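Local structure of ABC transporter periplasmic-binding protein YtfQ (Mycobacterium smegmatis, 6HB0) at residues 196-199 / 200-203; 165-168 / 169-173; 221-224 / 225-229; 275-279 / 280-284. The protein probably binds a carbohydrate, most likely L-arabinofuranose, as the solute-binding component of a mycobacterial ABC transporter. One frame throughout, in Å; residues are numbered along the deposited sequence.

Contact 1: residues 196-199 / 200-203; sequences QVME and AFLK
V197 and F201, one helical turn apart, meet twice: through their backbones and through their side chains. The carbonyl O of V197 takes the amide N of F201 at 2.9 Å, and the same oxygen lies over a face of the F201 ring, 3.4 Å from its CG. CG1 of V197 covers that ring too, in a CH-pi contact 3.7 Å from the centroid and 20° off the ring normal, offset toward the CZ side. It gets there because CG1 is anti to the backbone N (chi1 171°), while the ring swings back beside its own N (chi1 -74°).

The other acceptors are matched one for one. A200 N reaches Q196 O, and L202 N gives M198 O a fairly straight bond of 2.9 Å. K203 N closes on E199 O at 3.1 Å. S204 OG offers its single proton weakly to A200 O and F201 O, which share it or take it in turn. The charged ends do not pair: E199 OE1 and K203 NZ stay 4.8 Å apart, so any attraction between them should be modest.

M198 bends at chi2 so that CE comes within 4.1 Å of L202 CG. This thioether side faces helix 216-228, touching A222 and I226. Through V197 and F201, helix 191-204 lies on strands 148-154 and 179-186 of the mixed sheet, with helix 216-228 beside it.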
ATOM      1  N   GLN A 196      -4.986  22.503  -4.966  1.00 28.46           N
ATOM      2  CA  GLN A 196      -6.258  23.198  -5.269  1.00 30.49           C
ATOM      3  C   GLN A 196      -7.273  23.051  -4.130  1.00 30.96           C
ATOM      4  O   GLN A 196      -7.928  24.013  -3.749  1.00 28.62           O
ATOM      5  CB  GLN A 196      -6.816  22.652  -6.558  1.00 30.66           C
ATOM      6  CG  GLN A 196      -8.251  23.041  -6.888  1.00 31.91           C
ATOM      7  CD  GLN A 196      -8.609  22.669  -8.312  1.00 30.51           C
ATOM      8  OE1 GLN A 196      -7.778  22.792  -9.211  1.00 31.48           O
ATOM      9  NE2 GLN A 196      -9.841  22.234  -8.528  1.00 29.22           N
ATOM     10  N   VAL A 197      -7.381  21.842  -3.574  1.00 28.71           N
ATOM     11  CA  VAL A 197      -8.321  21.595  -2.514  1.00 31.11           C
ATOM     12  C   VAL A 197      -7.860  22.253  -1.224  1.00 31.44           C
ATOM     13  O   VAL A 197      -8.671  22.784  -0.492  1.00 28.15           O
ATOM     14  CB  VAL A 197      -8.529  20.093  -2.295  1.00 31.23           C
ATOM     15  CG1 VAL A 197      -9.343  19.858  -1.038  1.00 33.38           C
ATOM     16  CG2 VAL A 197      -9.220  19.517  -3.539  1.00 35.30           C
ATOM     17  N   MET A 198      -6.560  22.196  -0.936  1.00 27.87           N
ATOM     18  CA  MET A 198      -6.063  22.882   0.233  1.00 30.35           C
ATOM     19  C   MET A 198      -6.312  24.402   0.138  1.00 30.76           C
ATOM     20  O   MET A 198      -6.585  25.054   1.162  1.00 29.47           O
ATOM     21  CB  MET A 198      -4.564  22.619   0.412  1.00 25.71           C
ATOM     22  CG  MET A 198      -4.040  23.078   1.758  1.00 30.59           C
ATOM     23  SD  MET A 198      -4.667  22.120   3.104  1.00 32.29           S
ATOM     24  CE  MET A 198      -4.458  23.243   4.483  1.00 36.54           C
ATOM     25  N   GLU A 199      -6.167  24.982  -1.048  1.00 31.35           N
ATOM     26  CA  GLU A 199      -6.492  26.423  -1.216  1.00 33.55           C
ATOM     27  C   GLU A 199      -7.927  26.647  -0.820  1.00 35.76           C
ATOM     28  O   GLU A 199      -8.246  27.581  -0.085  1.00 38.43           O
ATOM     29  CB  GLU A 199      -6.277  26.920  -2.664  1.00 35.76           C
ATOM     30  CG  GLU A 199      -4.817  27.080  -3.110  1.00 44.27           C
ATOM     31  CD  GLU A 199      -4.655  27.053  -4.656  1.00 47.92           C
ATOM     32  OE1 GLU A 199      -5.678  27.212  -5.399  1.00 46.59           O
ATOM     33  OE2 GLU A 199      -3.504  26.869  -5.141  1.00 49.27           O
ATOM     34  N   ALA A 200      -8.812  25.780  -1.292  1.00 34.33           N
ATOM     35  CA  ALA A 200     -10.223  25.903  -0.977  1.00 37.48           C
ATOM     36  C   ALA A 200     -10.463  25.793   0.530  1.00 37.50           C
ATOM     37  O   ALA A 200     -11.280  26.501   1.078  1.00 34.34           O
ATOM     38  CB  ALA A 200     -11.029  24.839  -1.687  1.00 39.40           C
ATOM     39  N   PHE A 201      -9.785  24.858   1.183  1.00 34.70           N
ATOM     40  CA  PHE A 201      -9.948  24.658   2.611  1.00 32.78           C
ATOM     41  C   PHE A 201      -9.491  25.915   3.386  1.00 32.53           C
ATOM     42  O   PHE A 201     -10.116  26.297   4.377  1.00 36.01           O
ATOM     43  CB  PHE A 201      -9.117  23.466   3.097  1.00 30.70           C
ATOM     44  CG  PHE A 201      -9.644  22.116   2.727  1.00 32.39           C
ATOM     45  CD1 PHE A 201     -10.944  21.920   2.285  1.00 30.52           C
ATOM     46  CD2 PHE A 201      -8.839  21.008   2.892  1.00 34.52           C
ATOM     47  CE1 PHE A 201     -11.439  20.674   2.037  1.00 32.63           C
ATOM     48  CE2 PHE A 201      -9.323  19.748   2.609  1.00 32.40           C
ATOM     49  CZ  PHE A 201     -10.634  19.580   2.211  1.00 33.45           C
ATOM     50  N   LEU A 202      -8.361  26.469   2.999  1.00 33.17           N
ATOM     51  CA  LEU A 202      -7.807  27.676   3.606  1.00 36.27           C
ATOM     52  C   LEU A 202      -8.778  28.866   3.478  1.00 40.96           C
ATOM     53  O   LEU A 202      -8.800  29.742   4.333  1.00 39.42           O
ATOM     54  CB  LEU A 202      -6.470  28.043   2.982  1.00 34.31           C
ATOM     55  CG  LEU A 202      -5.286  27.116   3.368  1.00 35.61           C
ATOM     56  CD1 LEU A 202      -4.153  27.251   2.348  1.00 33.71           C
ATOM     57  CD2 LEU A 202      -4.780  27.365   4.775  1.00 34.59           C
ATOM     58  N   LYS A 203      -9.562  28.886   2.411  1.00 44.34           N
ATOM     59  CA  LYS A 203     -10.575  29.921   2.222  1.00 50.02           C
ATOM     60  C   LYS A 203     -11.822  29.686   3.053  1.00 46.66           C
ATOM     61  O   LYS A 203     -12.365  30.632   3.599  1.00 47.22           O
ATOM     62  CB  LYS A 203     -10.951  30.063   0.733  1.00 54.06           C
ATOM     63  CG  LYS A 203     -10.004  30.967  -0.026  1.00 63.80           C
ATOM     64  CD  LYS A 203     -10.124  30.769  -1.533  1.00 72.61           C
ATOM     65  CE  LYS A 203      -8.930  31.367  -2.272  1.00 72.76           C
ATOM     66  NZ  LYS A 203      -8.540  30.531  -3.437  1.00 71.52           N
TER

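Contact 2: residues 165-168 / 169-173; sequences RKTG and FAEGI
From R165 to G172 the backbone runs as regular helix, each amide reaching four residues back. F169 N binds R165 O at 2.8 Å, A170 N binds K166 O, and E171 N gives T167 O a straight bond with an N-H...O angle of 169°. G172 N meets G168 O at 2.9 Å, in the carbonyl plane.

Among the side chains, E171 folds back beside its own N (chi1 -61°), which lays CG 3.4 Å from T167 O. The extended remainder then carries OE2 past the methyl of T167, 3.9 Å from CG2. The hydroxyl of T167 turns away from this carboxylate and is hydrogen-bonded to I163 O. F169 CB rests 3.3 Å from R165 O, but with CG anti to the backbone N (chi1 -172°) the ring leaves the turn to stack with F212. The charges of R165 and K166 also find partners beyond this turn, in salt bridges to E129 and to E154 at the end of strand 148-154.

With F169 set against I150 and I181 of the sheet and against helix 126-140, this is the connecting helix of a right-handed beta-alpha-beta crossover from strand 148-154 to strand 179-186, as in the Rossmann-like lobes of periplasmic binding proteins.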
ATOM      1  N   ARG A 165      -8.886   4.375   3.480  1.00 25.81           N
ATOM      2  CA  ARG A 165      -8.142   5.284   4.276  1.00 25.54           C
ATOM      3  C   ARG A 165      -9.066   6.256   5.031  1.00 26.49           C
ATOM      4  O   ARG A 165      -8.758   6.641   6.164  1.00 25.21           O
ATOM      5  CB  ARG A 165      -7.145   6.024   3.441  1.00 24.87           C
ATOM      6  CG  ARG A 165      -5.981   5.147   3.026  1.00 24.22           C
ATOM      7  CD  ARG A 165      -5.043   5.862   2.072  1.00 27.53           C
ATOM      8  NE  ARG A 165      -4.081   4.884   1.564  1.00 25.49           N
ATOM      9  CZ  ARG A 165      -3.388   4.977   0.451  1.00 24.06           C
ATOM     10  NH1 ARG A 165      -3.451   6.028  -0.366  1.00 25.37           N
ATOM     11  NH2 ARG A 165      -2.607   3.968   0.156  1.00 23.60           N
ATOM     12  N   LYS A 166     -10.174   6.626   4.412  1.00 26.35           N
ATOM     13  CA  LYS A 166     -11.155   7.498   5.077  1.00 29.60           C
ATOM     14  C   LYS A 166     -11.787   6.762   6.261  1.00 25.75           C
ATOM     15  O   LYS A 166     -11.872   7.285   7.346  1.00 25.29           O
ATOM     16  CB  LYS A 166     -12.221   7.988   4.117  1.00 28.93           C
ATOM     17  CG  LYS A 166     -13.288   8.864   4.742  1.00 33.41           C
ATOM     18  CD  LYS A 166     -14.118   9.550   3.638  1.00 33.55           C
ATOM     19  CE  LYS A 166     -15.191  10.426   4.272  1.00 41.71           C
ATOM     20  NZ  LYS A 166     -15.623  11.538   3.361  1.00 40.59           N
ATOM     21  N   THR A 167     -12.180   5.527   6.023  1.00 28.31           N
ATOM     22  CA  THR A 167     -12.764   4.685   7.067  1.00 28.75           C
ATOM     23  C   THR A 167     -11.786   4.528   8.199  1.00 27.70           C
ATOM     24  O   THR A 167     -12.124   4.753   9.353  1.00 27.44           O
ATOM     25  CB  THR A 167     -13.149   3.335   6.480  1.00 31.42           C
ATOM     26  OG1 THR A 167     -14.182   3.570   5.524  1.00 35.22           O
ATOM     27  CG2 THR A 167     -13.627   2.369   7.555  1.00 34.12           C
ATOM     28  N   GLY A 168     -10.545   4.222   7.859  1.00 24.64           N
ATOM     29  CA  GLY A 168      -9.522   4.027   8.868  1.00 26.58           C
ATOM     30  C   GLY A 168      -9.213   5.250   9.652  1.00 23.26           C
ATOM     31  O   GLY A 168      -9.072   5.197  10.859  1.00 23.12           O
ATOM     32  N   PHE A 169      -9.057   6.379   8.980  1.00 24.11           N
ATOM     33  CA  PHE A 169      -8.749   7.601   9.698  1.00 23.64           C
ATOM     34  C   PHE A 169      -9.845   7.945  10.743  1.00 26.36           C
ATOM     35  O   PHE A 169      -9.540   8.378  11.857  1.00 24.58           O
ATOM     36  CB  PHE A 169      -8.497   8.743   8.728  1.00 24.89           C
ATOM     37  CG  PHE A 169      -7.985   9.989   9.369  1.00 25.67           C
ATOM     38  CD1 PHE A 169      -6.647  10.144   9.648  1.00 26.02           C
ATOM     39  CD2 PHE A 169      -8.850  11.039   9.640  1.00 29.91           C
ATOM     40  CE1 PHE A 169      -6.180  11.294  10.247  1.00 27.13           C
ATOM     41  CE2 PHE A 169      -8.380  12.200  10.269  1.00 28.82           C
ATOM     42  CZ  PHE A 169      -7.041  12.329  10.540  1.00 27.73           C
ATOM     43  N   ALA A 170     -11.096   7.736  10.363  1.00 26.28           N
ATOM     44  CA  ALA A 170     -12.237   8.019  11.230  1.00 26.57           C
ATOM     45  C   ALA A 170     -12.171   7.136  12.481  1.00 27.72           C
ATOM     46  O   ALA A 170     -12.342   7.611  13.602  1.00 29.40           O
ATOM     47  CB  ALA A 170     -13.550   7.806  10.472  1.00 26.48           C
ATOM     48  N   GLU A 171     -11.850   5.863  12.289  1.00 27.62           N
ATOM     49  CA  GLU A 171     -11.568   4.969  13.389  1.00 28.58           C
ATOM     50  C   GLU A 171     -10.401   5.450  14.274  1.00 29.10           C
ATOM     51  O   GLU A 171     -10.494   5.394  15.480  1.00 26.82           O
ATOM     52  CB  GLU A 171     -11.220   3.569  12.900  1.00 32.07           C
ATOM     53  CG  GLU A 171     -12.279   2.828  12.104  1.00 33.54           C
ATOM     54  CD  GLU A 171     -11.785   1.490  11.534  1.00 34.11           C
ATOM     55  OE1 GLU A 171     -10.568   1.113  11.666  1.00 35.60           O
ATOM     56  OE2 GLU A 171     -12.648   0.780  10.975  1.00 33.25           O
ATOM     57  N   GLY A 172      -9.312   5.906  13.675  1.00 28.35           N
ATOM     58  CA  GLY A 172      -8.147   6.293  14.451  1.00 31.50           C
ATOM     59  C   GLY A 172      -8.337   7.533  15.338  1.00 32.04           C
ATOM     60  O   GLY A 172      -7.688   7.652  16.361  1.00 28.29           O
ATOM     61  N   ILE A 173      -9.223   8.457  14.924  1.00 29.97           N
ATOM     62  CA  ILE A 173      -9.518   9.646  15.734  1.00 32.78           C
ATOM     63  C   ILE A 173     -10.762   9.467  16.631  1.00 33.59           C
ATOM     64  O   ILE A 173     -11.125  10.377  17.394  1.00 34.33           O
ATOM     65  CB  ILE A 173      -9.699  10.911  14.878  1.00 29.59           C
ATOM     66  CG1 ILE A 173     -10.917  10.810  14.001  1.00 28.45           C
ATOM     67  CG2 ILE A 173      -8.460  11.162  14.038  1.00 30.28           C
ATOM     68  CD1 ILE A 173     -11.352  12.102  13.354  1.00 29.84           C
TER

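Contact 3: residues 221-224 / 225-229; sequences GAME and AIEAA
I226 lays one branch back along the previous turn: CG1, beside the backbone N (chi1 -68°), comes within 3.2 Å of A222 O, and CD1 follows at 3.5 Å. That oxygen already accepts I226 N at 2.9 Å, nearly along the C=O axis, so the ethyl branch shields a bond made by its own residue.

E227 repeats the pattern one residue on. Its CG passes 3.5 Å from M223 O, which accepts E227 N, and the extended chain keeps OE1 alongside the preceding turn, 3.8 Å from M223 O. M223 leaves from the same side of the helix, but with CG anti to its backbone N, and the two chains barely meet: M223 CG and E227 OE1 are 4.5 Å apart. E224 leaves in a neighbouring direction, and its OE2 stays 6.4 Å from E227 OE1. The two acids are answered separately: E224 OE2 by a salt bridge to R191, E227 OE2 by one to K256.

M223 and I226 press on I239 of strand 238-242, while A222, A225 and I226 meet M198 of helix 191-204. Helix 216-228 thus fills the crossover between strands 210-213 and 238-242, with helix 191-204 alongside it.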
ATOM      1  N   GLY A 221       1.196  18.954  -2.479  1.00 27.20           N
ATOM      2  CA  GLY A 221       0.397  20.048  -3.020  1.00 27.79           C
ATOM      3  C   GLY A 221      -0.081  20.984  -1.941  1.00 28.18           C
ATOM      4  O   GLY A 221       0.035  22.207  -2.078  1.00 28.83           O
ATOM      5  N   ALA A 222      -0.608  20.384  -0.882  1.00 28.36           N
ATOM      6  CA  ALA A 222      -1.153  21.086   0.280  1.00 31.83           C
ATOM      7  C   ALA A 222      -0.106  21.940   0.941  1.00 30.34           C
ATOM      8  O   ALA A 222      -0.360  23.062   1.271  1.00 29.57           O
ATOM      9  CB  ALA A 222      -1.724  20.088   1.277  1.00 31.39           C
ATOM     10  N   MET A 223       1.075  21.379   1.110  1.00 29.79           N
ATOM     11  CA  MET A 223       2.231  22.075   1.644  1.00 32.45           C
ATOM     12  C   MET A 223       2.521  23.355   0.835  1.00 32.51           C
ATOM     13  O   MET A 223       2.756  24.415   1.397  1.00 32.66           O
ATOM     14  CB  MET A 223       3.405  21.080   1.594  1.00 32.38           C
ATOM     15  CG  MET A 223       4.769  21.555   1.973  1.00 42.57           C
ATOM     16  SD  MET A 223       6.017  20.309   1.508  1.00 41.48           S
ATOM     17  CE  MET A 223       6.513  20.914  -0.108  1.00 45.55           C
ATOM     18  N   GLU A 224       2.465  23.283  -0.487  1.00 32.02           N
ATOM     19  CA  GLU A 224       2.648  24.481  -1.313  1.00 32.75           C
ATOM     20  C   GLU A 224       1.541  25.480  -1.155  1.00 34.73           C
ATOM     21  O   GLU A 224       1.801  26.670  -1.216  1.00 35.97           O
ATOM     22  CB  GLU A 224       2.750  24.110  -2.775  1.00 36.53           C
ATOM     23  CG  GLU A 224       4.020  23.393  -3.146  1.00 39.69           C
ATOM     24  CD  GLU A 224       4.063  22.993  -4.627  1.00 52.13           C
ATOM     25  OE1 GLU A 224       3.267  23.537  -5.442  1.00 56.65           O
ATOM     26  OE2 GLU A 224       4.903  22.125  -4.967  1.00 52.45           O
ATOM     27  N   ALA A 225       0.297  25.022  -0.967  1.00 31.58           N
ATOM     28  CA  ALA A 225      -0.819  25.951  -0.770  1.00 32.01           C
ATOM     29  C   ALA A 225      -0.671  26.664   0.560  1.00 32.00           C
ATOM     30  O   ALA A 225      -0.964  27.858   0.677  1.00 29.85           O
ATOM     31  CB  ALA A 225      -2.155  25.237  -0.831  1.00 28.64           C
ATOM     32  N   ILE A 226      -0.225  25.919   1.553  1.00 31.13           N
ATOM     33  CA  ILE A 226      -0.036  26.458   2.880  1.00 31.73           C
ATOM     34  C   ILE A 226       1.043  27.521   2.846  1.00 35.96           C
ATOM     35  O   ILE A 226       0.863  28.601   3.428  1.00 39.62           O
ATOM     36  CB  ILE A 226       0.303  25.330   3.900  1.00 29.74           C
ATOM     37  CG1 ILE A 226      -0.916  24.459   4.077  1.00 30.25           C
ATOM     38  CG2 ILE A 226       0.610  25.907   5.289  1.00 31.20           C
ATOM     39  CD1 ILE A 226      -0.664  23.148   4.746  1.00 33.07           C
ATOM     40  N   GLU A 227       2.146  27.237   2.163  1.00 37.03           N
ATOM     41  CA  GLU A 227       3.204  28.200   1.967  1.00 38.50           C
ATOM     42  C   GLU A 227       2.710  29.443   1.204  1.00 44.12           C
ATOM     43  O   GLU A 227       3.006  30.565   1.591  1.00 45.09           O
ATOM     44  CB  GLU A 227       4.406  27.558   1.256  1.00 43.04           C
ATOM     45  CG  GLU A 227       5.237  26.699   2.191  1.00 48.63           C
ATOM     46  CD  GLU A 227       6.337  25.839   1.538  1.00 48.38           C
ATOM     47  OE1 GLU A 227       6.263  25.431   0.359  1.00 51.72           O
ATOM     48  OE2 GLU A 227       7.274  25.505   2.269  1.00 50.94           O
ATOM     49  N   ALA A 228       1.942  29.260   0.133  1.00 45.07           N
ATOM     50  CA  ALA A 228       1.491  30.412  -0.655  1.00 44.83           C
ATOM     51  C   ALA A 228       0.590  31.322   0.183  1.00 47.05           C
ATOM     52  O   ALA A 228       0.597  32.524   0.015  1.00 48.21           O
ATOM     53  CB  ALA A 228       0.794  29.960  -1.930  1.00 45.11           C
ATOM     54  N   ALA A 229      -0.151  30.741   1.119  1.00 48.11           N
ATOM     55  CA  ALA A 229      -0.980  31.506   2.040  1.00 46.87           C
ATOM     56  C   ALA A 229      -0.158  32.168   3.149  1.00 46.46           C
ATOM     57  O   ALA A 229      -0.742  32.700   4.099  1.00 42.45           O
ATOM     58  CB  ALA A 229      -2.044  30.609   2.654  1.00 44.20           C
TER

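Contact 4: residues 275-279 / 280-284; sequences AKKVA and AGEPV
The carboxylate of E282 turns one of its flat faces to the aliphatic chain of K277. CG of the lysine is 3.3 Å from OE1, and CD, 3.6 Å from OE2, also stands above the carboxylate plane. Both chains are extended, the glutamate with its CG anti to the backbone N (chi1 178°), and they cross obliquely rather than meet at their charged ends. K277 NZ therefore stops 4.1 Å from E282 OE2, beyond a salt bridge.

Between these two residues the helix ends in a Schellman motif. E282 N returns to K277 O at 2.9 Å and G281 N to V278 O at 3.1 Å, the latter donor lying well above the carbonyl plane. G281 has positive phi (78°), a conformation that favours glycine. After the turn V284 comes back to the helix, CG2 touching V278 CG1 at 3.8 Å, while V284 CG1 rests against K277 CB.

These V284 contacts complement the capping bonds. V278, buried, also packs on V78 of strand 78-81 and on P102 and K119. At this exposed surface the K277–E282 charges probably add only loose electrostatic attraction; the backbone bonds and the carbon contacts define the turn.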
ATOM      1  N   ALA A 275       5.121 -20.125  -0.879  1.00 29.20           N
ATOM      2  CA  ALA A 275       5.064 -21.058  -1.990  1.00 30.03           C
ATOM      3  C   ALA A 275       5.680 -22.411  -1.597  1.00 32.20           C
ATOM      4  O   ALA A 275       5.110 -23.477  -1.841  1.00 28.95           O
ATOM      5  CB  ALA A 275       5.753 -20.481  -3.191  1.00 31.11           C
ATOM      6  N   LYS A 276       6.819 -22.350  -0.925  1.00 30.40           N
ATOM      7  CA  LYS A 276       7.444 -23.586  -0.417  1.00 32.47           C
ATOM      8  C   LYS A 276       6.546 -24.325   0.571  1.00 31.27           C
ATOM      9  O   LYS A 276       6.399 -25.540   0.483  1.00 33.51           O
ATOM     10  CB  LYS A 276       8.791 -23.265   0.206  1.00 32.10           C
ATOM     11  CG  LYS A 276       9.800 -22.897  -0.824  1.00 35.99           C
ATOM     12  CD  LYS A 276      11.114 -22.465  -0.181  1.00 44.52           C
ATOM     13  CE  LYS A 276      12.108 -22.123  -1.282  1.00 46.78           C
ATOM     14  NZ  LYS A 276      13.292 -21.423  -0.723  1.00 48.80           N
ATOM     15  N   LYS A 277       5.904 -23.597   1.480  1.00 31.42           N
ATOM     16  CA  LYS A 277       5.038 -24.214   2.458  1.00 30.64           C
ATOM     17  C   LYS A 277       3.854 -24.888   1.795  1.00 31.33           C
ATOM     18  O   LYS A 277       3.555 -26.055   2.097  1.00 30.65           O
ATOM     19  CB  LYS A 277       4.552 -23.206   3.486  1.00 32.72           C
ATOM     20  CG  LYS A 277       5.658 -22.768   4.410  1.00 37.51           C
ATOM     21  CD  LYS A 277       5.135 -21.780   5.433  1.00 45.38           C
ATOM     22  CE  LYS A 277       6.231 -21.436   6.433  1.00 49.81           C
ATOM     23  NZ  LYS A 277       5.654 -20.352   7.260  1.00 57.17           N
ATOM     24  N   VAL A 278       3.172 -24.177   0.887  1.00 29.23           N
ATOM     25  CA  VAL A 278       1.970 -24.757   0.315  1.00 30.88           C
ATOM     26  C   VAL A 278       2.329 -25.934  -0.638  1.00 29.63           C
ATOM     27  O   VAL A 278       1.586 -26.885  -0.731  1.00 33.27           O
ATOM     28  CB  VAL A 278       1.031 -23.712  -0.348  1.00 28.51           C
ATOM     29  CG1 VAL A 278       0.569 -22.720   0.688  1.00 29.64           C
ATOM     30  CG2 VAL A 278       1.677 -23.040  -1.530  1.00 27.28           C
ATOM     31  N   ALA A 279       3.467 -25.881  -1.304  1.00 32.57           N
ATOM     32  CA  ALA A 279       3.873 -26.983  -2.154  1.00 34.23           C
ATOM     33  C   ALA A 279       4.144 -28.257  -1.315  1.00 35.84           C
ATOM     34  O   ALA A 279       3.898 -29.368  -1.755  1.00 37.36           O
ATOM     35  CB  ALA A 279       5.104 -26.620  -2.955  1.00 35.67           C
ATOM     36  N   ALA A 280       4.615 -28.073  -0.104  1.00 33.36           N
ATOM     37  CA  ALA A 280       4.856 -29.166   0.815  1.00 36.98           C
ATOM     38  C   ALA A 280       3.603 -29.613   1.575  1.00 36.51           C
ATOM     39  O   ALA A 280       3.684 -30.560   2.340  1.00 35.78           O
ATOM     40  CB  ALA A 280       5.969 -28.778   1.808  1.00 36.55           C
ATOM     41  N   GLY A 281       2.445 -28.973   1.369  1.00 33.08           N
ATOM     42  CA  GLY A 281       1.227 -29.335   2.086  1.00 32.20           C
ATOM     43  C   GLY A 281       1.215 -28.790   3.492  1.00 34.44           C
ATOM     44  O   GLY A 281       0.422 -29.222   4.310  1.00 38.08           O
ATOM     45  N   GLU A 282       2.055 -27.816   3.813  1.00 35.83           N
ATOM     46  CA  GLU A 282       1.989 -27.229   5.158  1.00 37.39           C
ATOM     47  C   GLU A 282       0.816 -26.267   5.201  1.00 38.35           C
ATOM     48  O   GLU A 282       0.730 -25.440   4.329  1.00 34.26           O
ATOM     49  CB  GLU A 282       3.286 -26.506   5.505  1.00 37.12           C
ATOM     50  CG  GLU A 282       3.217 -25.850   6.875  1.00 41.43           C
ATOM     51  CD  GLU A 282       4.446 -25.024   7.178  1.00 45.23           C
ATOM     52  OE1 GLU A 282       5.527 -25.286   6.582  1.00 47.17           O
ATOM     53  OE2 GLU A 282       4.316 -24.111   8.025  1.00 42.84           O
ATOM     54  N   PRO A 283      -0.080 -26.389   6.220  1.00 42.13           N
ATOM     55  CA  PRO A 283      -1.204 -25.474   6.318  1.00 44.37           C
ATOM     56  C   PRO A 283      -0.704 -24.077   6.551  1.00 44.53           C
ATOM     57  O   PRO A 283       0.285 -23.893   7.255  1.00 44.11           O
ATOM     58  CB  PRO A 283      -2.006 -26.000   7.516  1.00 45.71           C
ATOM     59  CG  PRO A 283      -1.627 -27.441   7.604  1.00 46.34           C
ATOM     60  CD  PRO A 283      -0.175 -27.465   7.226  1.00 44.37           C
ATOM     61  N   VAL A 284      -1.351 -23.102   5.923  1.00 39.62           N
ATOM     62  CA  VAL A 284      -0.966 -21.700   6.118  1.00 36.59           C
ATOM     63  C   VAL A 284      -2.197 -20.876   6.445  1.00 35.49           C
ATOM     64  O   VAL A 284      -3.312 -21.282   6.100  1.00 36.73           O
ATOM     65  CB  VAL A 284      -0.257 -21.140   4.864  1.00 38.58           C
ATOM     66  CG1 VAL A 284       0.978 -21.962   4.558  1.00 40.56           C
ATOM     67  CG2 VAL A 284      -1.169 -21.185   3.652  1.00 35.37           C
TER

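Overall arrangement
Contacts 1 and 3 are neighbours: their centres are 9 Å apart and their helices touch, M198 CE packing 3.8 Å from I226 CG1. Contact 2 belongs to the same lobe, built round the mixed sheet, but its centre is about 21 Å from that of contact 1 and 24 Å from that of contact 3, and it touches neither. Contact 4 belongs to the other lobe, its centre about 52 Å from that of contact 1. No sugar is bound in this model. Of the zinc ions, one, held by D160 and D164, lies about 8 Å from the T167 side chain in contact 2, and another about 11 Å from that of K276 in contact 4.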